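Long-range contacts in ATP-dependent DNA helicase (Mycobacterium smegmatis, PDB 5V9X), which probably couples ATP hydrolysis to 3'-to-5' movement along a single DNA strand, unwinding RNA:DNA hybrids as a helicase of the Lhr family: residues Gln96-Leu101 with Arg179-Ser184; Glu688-Glu693 with Ala861-Phe866. All coordinates share one frame; numbering follows the deposited sequence.

Contact 1. Residues Gln96-Leu101 with Arg179-Ser184; sequences QGTQVL and RETLTS
Thr181, in a short 3-10 segment, meets Thr98 across the contact through its carbonyl. Thr98 N donates to Thr181 O at 3.3 Å, with 142° at the hydrogen. This oxygen also lies under the Thr98 side chain, 3.3 Å from Thr98 CB, and the two threonine side chains run obliquely past each other, OG1 of Thr98 coming within 4.1 Å of CB of Thr181. Neither hydroxyl has its main partner here: Thr98 OG1 bonds to Pro160 O and Thr181 OG1 turns back to Ala178 O. Leu182 follows with its CB directed away from the 96-101 segment, yet its branched end swings back until CD2 lies 4.3 Å from Thr98 CG2. Thr98 presents that methyl because CG2 stands anti to the backbone N while OG1 sits beside it (chi1 -58°), which turns the methyl toward Leu182 and leaves the hydroxyl for Pro160 O. Ser184 closes the contact and has the largest area buried in it. Its OG donates to Gln96 O at 3.2 Å, tilted 32° from the carbonyl plane, while Gln99, bent at chi2, brings NE2 back to 3.6 Å from Ser184 CB. Beyond Thr98 the chain becomes strand 100-103, an inner strand of the parallel sheet of the DEAD/DEAH-box domain, flanked by strands 162-165 and 187-191. The contact therefore lies where two adjacent strands are about to begin, with Leu182 packed on Leu163 of strand 162-165 and on Leu170 and Leu174 of helix 167-174, and with Val100 turned to helix 75-88.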
ATOM      1  N   GLN A  96      35.090   9.924  -3.297  1.00 96.04           N
ATOM      2  CA  GLN A  96      35.379   8.879  -2.323  1.00 96.31           C
ATOM      3  C   GLN A  96      34.305   8.815  -1.243  1.00 94.14           C
ATOM      4  O   GLN A  96      34.067   9.786  -0.523  1.00 94.83           O
ATOM      5  CB  GLN A  96      36.756   9.095  -1.699  1.00100.51           C
ATOM      6  CG  GLN A  96      37.862   8.340  -2.413  1.00108.00           C
ATOM      7  CD  GLN A  96      37.688   6.836  -2.312  1.00111.46           C
ATOM      8  OE1 GLN A  96      37.151   6.329  -1.325  1.00115.07           O
ATOM      9  NE2 GLN A  96      38.134   6.117  -3.335  1.00109.31           N
ATOM     10  N   GLY A  97      33.676   7.655  -1.132  1.00 88.12           N
ATOM     11  CA  GLY A  97      32.479   7.472  -0.340  1.00 75.08           C
ATOM     12  C   GLY A  97      31.282   7.145  -1.217  1.00 67.08           C
ATOM     13  O   GLY A  97      31.335   7.191  -2.447  1.00 69.00           O
ATOM     14  N   THR A  98      30.183   6.807  -0.552  1.00 60.86           N
ATOM     15  CA  THR A  98      28.964   6.456  -1.271  1.00 57.47           C
ATOM     16  C   THR A  98      28.446   7.661  -2.047  1.00 57.79           C
ATOM     17  O   THR A  98      28.173   8.715  -1.465  1.00 61.04           O
ATOM     18  CB  THR A  98      27.906   5.942  -0.297  1.00 56.56           C
ATOM     19  OG1 THR A  98      28.419   4.807   0.414  1.00 51.86           O
ATOM     20  CG2 THR A  98      26.653   5.532  -1.052  1.00 56.43           C
ATOM     21  N   GLN A  99      28.317   7.502  -3.364  1.00 54.29           N
ATOM     22  CA  GLN A  99      27.983   8.593  -4.274  1.00 51.04           C
ATOM     23  C   GLN A  99      26.525   8.596  -4.709  1.00 48.75           C
ATOM     24  O   GLN A  99      25.926   9.668  -4.838  1.00 49.39           O
ATOM     25  CB  GLN A  99      28.875   8.529  -5.518  1.00 55.43           C
ATOM     26  CG  GLN A  99      30.344   8.814  -5.248  1.00 67.78           C
ATOM     27  CD  GLN A  99      30.636  10.294  -5.111  1.00 74.55           C
ATOM     28  OE1 GLN A  99      30.340  11.084  -6.009  1.00 74.34           O
ATOM     29  NE2 GLN A  99      31.219  10.681  -3.980  1.00 79.04           N
ATOM     30  N   VAL A 100      25.942   7.424  -4.949  1.00 46.95           N
ATOM     31  CA  VAL A 100      24.556   7.296  -5.383  1.00 43.61           C
ATOM     32  C   VAL A 100      23.798   6.489  -4.340  1.00 38.31           C
ATOM     33  O   VAL A 100      24.300   5.476  -3.845  1.00 44.62           O
ATOM     34  CB  VAL A 100      24.456   6.632  -6.774  1.00 45.37           C
ATOM     35  CG1 VAL A 100      23.001   6.422  -7.171  1.00 42.73           C
ATOM     36  CG2 VAL A 100      25.182   7.469  -7.817  1.00 43.37           C
ATOM     37  N   LEU A 101      22.593   6.944  -4.003  1.00 34.49           N
ATOM     38  CA  LEU A 101      21.734   6.262  -3.040  1.00 36.73           C
ATOM     39  C   LEU A 101      20.412   5.927  -3.719  1.00 42.29           C
ATOM     40  O   LEU A 101      19.625   6.824  -4.039  1.00 47.90           O
ATOM     41  CB  LEU A 101      21.506   7.119  -1.795  1.00 38.30           C
ATOM     42  CG  LEU A 101      20.624   6.488  -0.712  1.00 39.59           C
ATOM     43  CD1 LEU A 101      21.286   5.252  -0.121  1.00 36.69           C
ATOM     44  CD2 LEU A 101      20.294   7.494   0.377  1.00 42.64           C
ATOM     45  N   ARG A 179      26.304   6.389   8.998  1.00 56.37           N
ATOM     46  CA  ARG A 179      25.973   7.611   8.274  1.00 61.15           C
ATOM     47  C   ARG A 179      27.209   8.335   7.756  1.00 67.37           C
ATOM     48  O   ARG A 179      27.092   9.148   6.830  1.00 70.38           O
ATOM     49  CB  ARG A 179      25.175   8.552   9.172  1.00 60.86           C
ATOM     50  CG  ARG A 179      25.975   9.081  10.345  1.00 61.03           C
ATOM     51  CD  ARG A 179      25.175  10.069  11.157  1.00 65.81           C
ATOM     52  NE  ARG A 179      25.881  10.464  12.370  1.00 71.72           N
ATOM     53  CZ  ARG A 179      25.383  11.286  13.286  1.00 72.96           C
ATOM     54  NH1 ARG A 179      24.171  11.802  13.124  1.00 70.72           N
ATOM     55  NH2 ARG A 179      26.093  11.591  14.364  1.00 71.44           N
ATOM     56  N   GLU A 180      28.384   8.070   8.332  1.00 67.39           N
ATOM     57  CA  GLU A 180      29.602   8.723   7.869  1.00 69.31           C
ATOM     58  C   GLU A 180      29.952   8.333   6.438  1.00 67.51           C
ATOM     59  O   GLU A 180      30.697   9.061   5.775  1.00 72.75           O
ATOM     60  CB  GLU A 180      30.766   8.391   8.803  1.00 73.94           C
ATOM     61  CG  GLU A 180      31.746   9.538   9.002  1.00 85.76           C
ATOM     62  CD  GLU A 180      31.255  10.554  10.017  1.00 94.29           C
ATOM     63  OE1 GLU A 180      30.679  10.135  11.043  1.00 96.06           O
ATOM     64  OE2 GLU A 180      31.443  11.770   9.791  1.00 96.34           O
ATOM     65  N   THR A 181      29.436   7.206   5.948  1.00 58.89           N
ATOM     66  CA  THR A 181      29.638   6.828   4.558  1.00 57.23           C
ATOM     67  C   THR A 181      28.692   7.550   3.608  1.00 53.66           C
ATOM     68  O   THR A 181      28.897   7.490   2.392  1.00 54.51           O
ATOM     69  CB  THR A 181      29.468   5.315   4.385  1.00 60.62           C
ATOM     70  OG1 THR A 181      28.116   4.943   4.686  1.00 61.59           O
ATOM     71  CG2 THR A 181      30.419   4.561   5.305  1.00 57.15           C
ATOM     72  N   LEU A 182      27.674   8.231   4.128  1.00 51.61           N
ATOM     73  CA  LEU A 182      26.692   8.916   3.302  1.00 51.89           C
ATOM     74  C   LEU A 182      26.976  10.404   3.150  1.00 54.03           C
ATOM     75  O   LEU A 182      26.162  11.116   2.556  1.00 53.44           O
ATOM     76  CB  LEU A 182      25.289   8.713   3.878  1.00 45.04           C
ATOM     77  CG  LEU A 182      24.841   7.264   4.061  1.00 42.18           C
ATOM     78  CD1 LEU A 182      23.476   7.194   4.729  1.00 39.05           C
ATOM     79  CD2 LEU A 182      24.824   6.540   2.724  1.00 44.30           C
ATOM     80  N   THR A 183      28.110  10.892   3.661  1.00 51.53           N
ATOM     81  CA  THR A 183      28.391  12.323   3.618  1.00 51.74           C
ATOM     82  C   THR A 183      28.751  12.823   2.224  1.00 56.26           C
ATOM     83  O   THR A 183      28.781  14.039   2.016  1.00 63.77           O
ATOM     84  CB  THR A 183      29.521  12.680   4.589  1.00 50.47           C
ATOM     85  OG1 THR A 183      30.707  11.957   4.239  1.00 54.99           O
ATOM     86  CG2 THR A 183      29.131  12.341   6.018  1.00 41.54           C
ATOM     87  N   SER A 184      29.022  11.932   1.272  1.00 55.41           N
ATOM     88  CA  SER A 184      29.390  12.334  -0.079  1.00 59.81           C
ATOM     89  C   SER A 184      28.281  12.103  -1.096  1.00 56.03           C
ATOM     90  O   SER A 184      28.502  12.334  -2.291  1.00 54.38           O
ATOM     91  CB  SER A 184      30.656  11.595  -0.527  1.00 67.91           C
ATOM     92  OG  SER A 184      31.763  11.925   0.294  1.00 75.75           O
TER

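Contact 2. Residues Glu688-Glu693 with Ala861-Phe866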
ATOM      1  N   GLU A 688     -32.321  -2.325   2.458  1.00 69.38           N
ATOM      2  CA  GLU A 688     -32.988  -3.619   2.414  1.00 64.75           C
ATOM      3  C   GLU A 688     -33.254  -4.096   3.832  1.00 67.61           C
ATOM      4  O   GLU A 688     -32.370  -4.022   4.690  1.00 68.30           O
ATOM      5  CB  GLU A 688     -32.137  -4.639   1.655  1.00 56.95           C
ATOM      6  CG  GLU A 688     -32.689  -6.047   1.675  1.00 56.21           C
ATOM      7  CD  GLU A 688     -31.908  -6.979   0.776  1.00 59.46           C
ATOM      8  OE1 GLU A 688     -30.981  -6.504   0.087  1.00 59.87           O
ATOM      9  OE2 GLU A 688     -32.222  -8.186   0.757  1.00 62.12           O
ATOM     10  N   ARG A 689     -34.467  -4.587   4.072  1.00 74.00           N
ATOM     11  CA  ARG A 689     -34.875  -5.028   5.396  1.00 77.79           C
ATOM     12  C   ARG A 689     -35.473  -6.425   5.322  1.00 80.99           C
ATOM     13  O   ARG A 689     -36.205  -6.752   4.383  1.00 83.17           O
ATOM     14  CB  ARG A 689     -35.886  -4.058   6.016  1.00 82.59           C
ATOM     15  CG  ARG A 689     -36.262  -4.390   7.450  1.00 91.41           C
ATOM     16  CD  ARG A 689     -37.244  -3.387   8.038  1.00 98.87           C
ATOM     17  NE  ARG A 689     -38.427  -3.209   7.198  1.00101.41           N
ATOM     18  CZ  ARG A 689     -38.618  -2.169   6.393  1.00 98.24           C
ATOM     19  NH1 ARG A 689     -37.705  -1.211   6.319  1.00 98.34           N
ATOM     20  NH2 ARG A 689     -39.721  -2.085   5.662  1.00 94.85           N
ATOM     21  N   PHE A 690     -35.147  -7.243   6.317  1.00 82.31           N
ATOM     22  CA  PHE A 690     -35.725  -8.570   6.469  1.00 85.90           C
ATOM     23  C   PHE A 690     -35.610  -8.961   7.934  1.00 89.76           C
ATOM     24  O   PHE A 690     -34.888  -8.328   8.709  1.00 92.29           O
ATOM     25  CB  PHE A 690     -35.039  -9.597   5.558  1.00 87.36           C
ATOM     26  CG  PHE A 690     -33.548  -9.690   5.752  1.00 89.92           C
ATOM     27  CD1 PHE A 690     -32.688  -8.916   4.990  1.00 89.37           C
ATOM     28  CD2 PHE A 690     -33.008 -10.558   6.689  1.00 91.27           C
ATOM     29  CE1 PHE A 690     -31.316  -9.001   5.162  1.00 85.39           C
ATOM     30  CE2 PHE A 690     -31.639 -10.645   6.865  1.00 90.42           C
ATOM     31  CZ  PHE A 690     -30.793  -9.867   6.101  1.00 86.19           C
ATOM     32  N   ARG A 691     -36.336 -10.008   8.311  1.00 92.08           N
ATOM     33  CA  ARG A 691     -36.289 -10.521   9.673  1.00 95.74           C
ATOM     34  C   ARG A 691     -35.444 -11.785   9.719  1.00103.40           C
ATOM     35  O   ARG A 691     -35.488 -12.611   8.802  1.00102.31           O
ATOM     36  CB  ARG A 691     -37.692 -10.801  10.214  1.00 94.11           C
ATOM     37  CG  ARG A 691     -38.490 -11.817   9.422  1.00 90.85           C
ATOM     38  CD  ARG A 691     -39.779 -12.168  10.141  1.00 92.05           C
ATOM     39  NE  ARG A 691     -40.586 -10.984  10.421  1.00 93.43           N
ATOM     40  CZ  ARG A 691     -41.476 -10.472   9.578  1.00 94.08           C
ATOM     41  NH1 ARG A 691     -42.167  -9.391   9.915  1.00 93.74           N
ATOM     42  NH2 ARG A 691     -41.674 -11.038   8.396  1.00 92.48           N
ATOM     43  N   ASP A 692     -34.664 -11.920  10.786  1.00116.46           N
ATOM     44  CA  ASP A 692     -33.829 -13.095  10.967  1.00119.51           C
ATOM     45  C   ASP A 692     -34.695 -14.328  11.205  1.00121.84           C
ATOM     46  O   ASP A 692     -35.881 -14.236  11.533  1.00124.38           O
ATOM     47  CB  ASP A 692     -32.878 -12.896  12.148  1.00122.94           C
ATOM     48  CG  ASP A 692     -31.581 -13.662  11.991  1.00127.41           C
ATOM     49  OD1 ASP A 692     -30.542 -13.176  12.481  1.00128.08           O
ATOM     50  OD2 ASP A 692     -31.597 -14.740  11.359  1.00130.50           O
ATOM     51  N   GLU A 693     -34.081 -15.502  11.036  1.00121.14           N
ATOM     52  CA  GLU A 693     -34.752 -16.742  11.412  1.00122.04           C
ATOM     53  C   GLU A 693     -35.121 -16.759  12.887  1.00121.11           C
ATOM     54  O   GLU A 693     -36.010 -17.518  13.288  1.00125.48           O
ATOM     55  CB  GLU A 693     -33.869 -17.945  11.077  1.00121.95           C
ATOM     56  CG  GLU A 693     -33.985 -18.413   9.636  1.00124.38           C
ATOM     57  CD  GLU A 693     -32.925 -19.430   9.265  1.00128.27           C
ATOM     58  OE1 GLU A 693     -31.874 -19.466   9.939  1.00129.21           O
ATOM     59  OE2 GLU A 693     -33.143 -20.193   8.299  1.00130.01           O
ATOM     60  N   ALA A 861     -38.065 -11.136   1.623  1.00 86.66           N
ATOM     61  CA  ALA A 861     -38.340 -12.332   2.411  1.00 88.83           C
ATOM     62  C   ALA A 861     -37.063 -13.078   2.763  1.00 92.60           C
ATOM     63  O   ALA A 861     -36.993 -13.724   3.815  1.00 96.66           O
ATOM     64  CB  ALA A 861     -39.297 -13.254   1.652  1.00 88.16           C
ATOM     65  N   THR A 862     -36.051 -12.997   1.904  1.00 90.69           N
ATOM     66  CA  THR A 862     -34.756 -13.626   2.097  1.00 83.70           C
ATOM     67  C   THR A 862     -33.693 -12.690   1.541  1.00 79.62           C
ATOM     68  O   THR A 862     -33.956 -11.954   0.582  1.00 77.63           O
ATOM     69  CB  THR A 862     -34.689 -15.001   1.406  1.00 82.38           C
ATOM     70  OG1 THR A 862     -33.405 -15.599   1.620  1.00 85.43           O
ATOM     71  CG2 THR A 862     -34.951 -14.874  -0.088  1.00 77.03           C
ATOM     72  N   PRO A 863     -32.502 -12.669   2.139  1.00 78.19           N
ATOM     73  CA  PRO A 863     -31.468 -11.721   1.702  1.00 72.97           C
ATOM     74  C   PRO A 863     -31.179 -11.804   0.209  1.00 69.47           C
ATOM     75  O   PRO A 863     -31.022 -12.890  -0.357  1.00 70.04           O
ATOM     76  CB  PRO A 863     -30.247 -12.132   2.533  1.00 76.29           C
ATOM     77  CG  PRO A 863     -30.827 -12.701   3.772  1.00 80.51           C
ATOM     78  CD  PRO A 863     -32.105 -13.386   3.366  1.00 82.54           C
ATOM     79  N   SER A 864     -31.114 -10.634  -0.426  1.00 66.11           N
ATOM     80  CA  SER A 864     -30.752 -10.472  -1.829  1.00 65.00           C
ATOM     81  C   SER A 864     -29.316 -10.940  -2.045  1.00 62.96           C
ATOM     82  O   SER A 864     -28.573 -11.120  -1.068  1.00 66.12           O
ATOM     83  CB  SER A 864     -30.914  -9.009  -2.249  1.00 64.82           C
ATOM     84  OG  SER A 864     -29.951  -8.184  -1.617  1.00 60.33           O
ATOM     85  N   PRO A 865     -28.886 -11.160  -3.292  1.00 57.10           N
ATOM     86  CA  PRO A 865     -27.478 -11.527  -3.518  1.00 56.65           C
ATOM     87  C   PRO A 865     -26.483 -10.553  -2.903  1.00 59.42           C
ATOM     88  O   PRO A 865     -25.484 -10.987  -2.314  1.00 62.14           O
ATOM     89  CB  PRO A 865     -27.373 -11.554  -5.048  1.00 53.71           C
ATOM     90  CG  PRO A 865     -28.737 -11.913  -5.503  1.00 55.91           C
ATOM     91  CD  PRO A 865     -29.682 -11.251  -4.530  1.00 55.51           C
ATOM     92  N   PHE A 866     -26.732  -9.244  -3.016  1.00 57.21           N
ATOM     93  CA  PHE A 866     -25.819  -8.268  -2.428  1.00 54.78           C
ATOM     94  C   PHE A 866     -25.846  -8.335  -0.907  1.00 53.01           C
ATOM     95  O   PHE A 866     -24.797  -8.245  -0.257  1.00 48.20           O
ATOM     96  CB  PHE A 866     -26.168  -6.857  -2.902  1.00 55.87           C
ATOM     97  CG  PHE A 866     -25.729  -6.555  -4.309  1.00 59.44           C
ATOM     98  CD1 PHE A 866     -25.364  -7.570  -5.180  1.00 62.97           C
ATOM     99  CD2 PHE A 866     -25.668  -5.247  -4.757  1.00 57.93           C
ATOM    100  CE1 PHE A 866     -24.959  -7.286  -6.470  1.00 63.54           C
ATOM    101  CE2 PHE A 866     -25.262  -4.956  -6.045  1.00 57.95           C
ATOM    102  CZ  PHE A 866     -24.906  -5.977  -6.902  1.00 59.93           C
TER
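A carboxylate grips the start of a helix here, within the DEAD/H-associated region: Glu688, on an inner strand of a mixed beta sheet, holds Ser864, the N-cap of helix 865-870. Strand 684-691 runs parallel to the edge strand 854-859, and the chain leaving that edge strand turns back through Thr862 and Pro863 over the side chains of its neighbour before the helix starts. Glu688 reaches it fully stretched, with CG anti to the backbone N (chi1 174°) and the chain straight beyond. Both carboxylate oxygens then work at once, each through its syn lone pair: OE2 accepts from Ser864 N at 2.9 Å in a fairly straight bond of 162° at the hydrogen, and OE1 accepts from Ser864 OG. This two-pronged hold fixes the rotation of the carboxylate. OE2 has a further partner, the hydroxyl of Thr860, so that the buried acid is met by several donors and would probably be stabilised in its charged form. The serine hydroxyl serves two ends, for it gives its proton to Glu688 and caps Ala867 N in the first turn of the helix. A negative group next to this N terminus is consistent with a favourable interaction with the helix dipole. Two residues along the strand, Phe690 supplies the apolar half of the contact. Its ring lies under Pro863, the two side chains crossing at about a right angle, in a CH-pi contact: Pro863 CG sits 3.9 Å from the Phe690 ring centroid, 19° off the ring normal. The carbon is displaced toward the ring's rim, and its closest ring atom is Phe690 CZ, 3.7 Å away.

In the fold
From the N terminus the chain first enters the DEAD/DEAH-box domain, where contact 1 closes a loop of 77 intervening residues that takes in the rest of strand 100-103 and strands 140-143 and 162-165 with their helices, and ties the lead-in of strand 100-103 to that of strand 187-191. The chain then passes through the second parallel sheet and the winged-helix region before contact 2 opens. There a longer loop of 167 residues, about half of it helical, returns to the mixed sheet and joins strand 684-691 to the start of helix 865-870. The two loops follow in series, neither nesting nor crossing, and their centres lie about 64 Å apart, on opposite sides of the chain's centre.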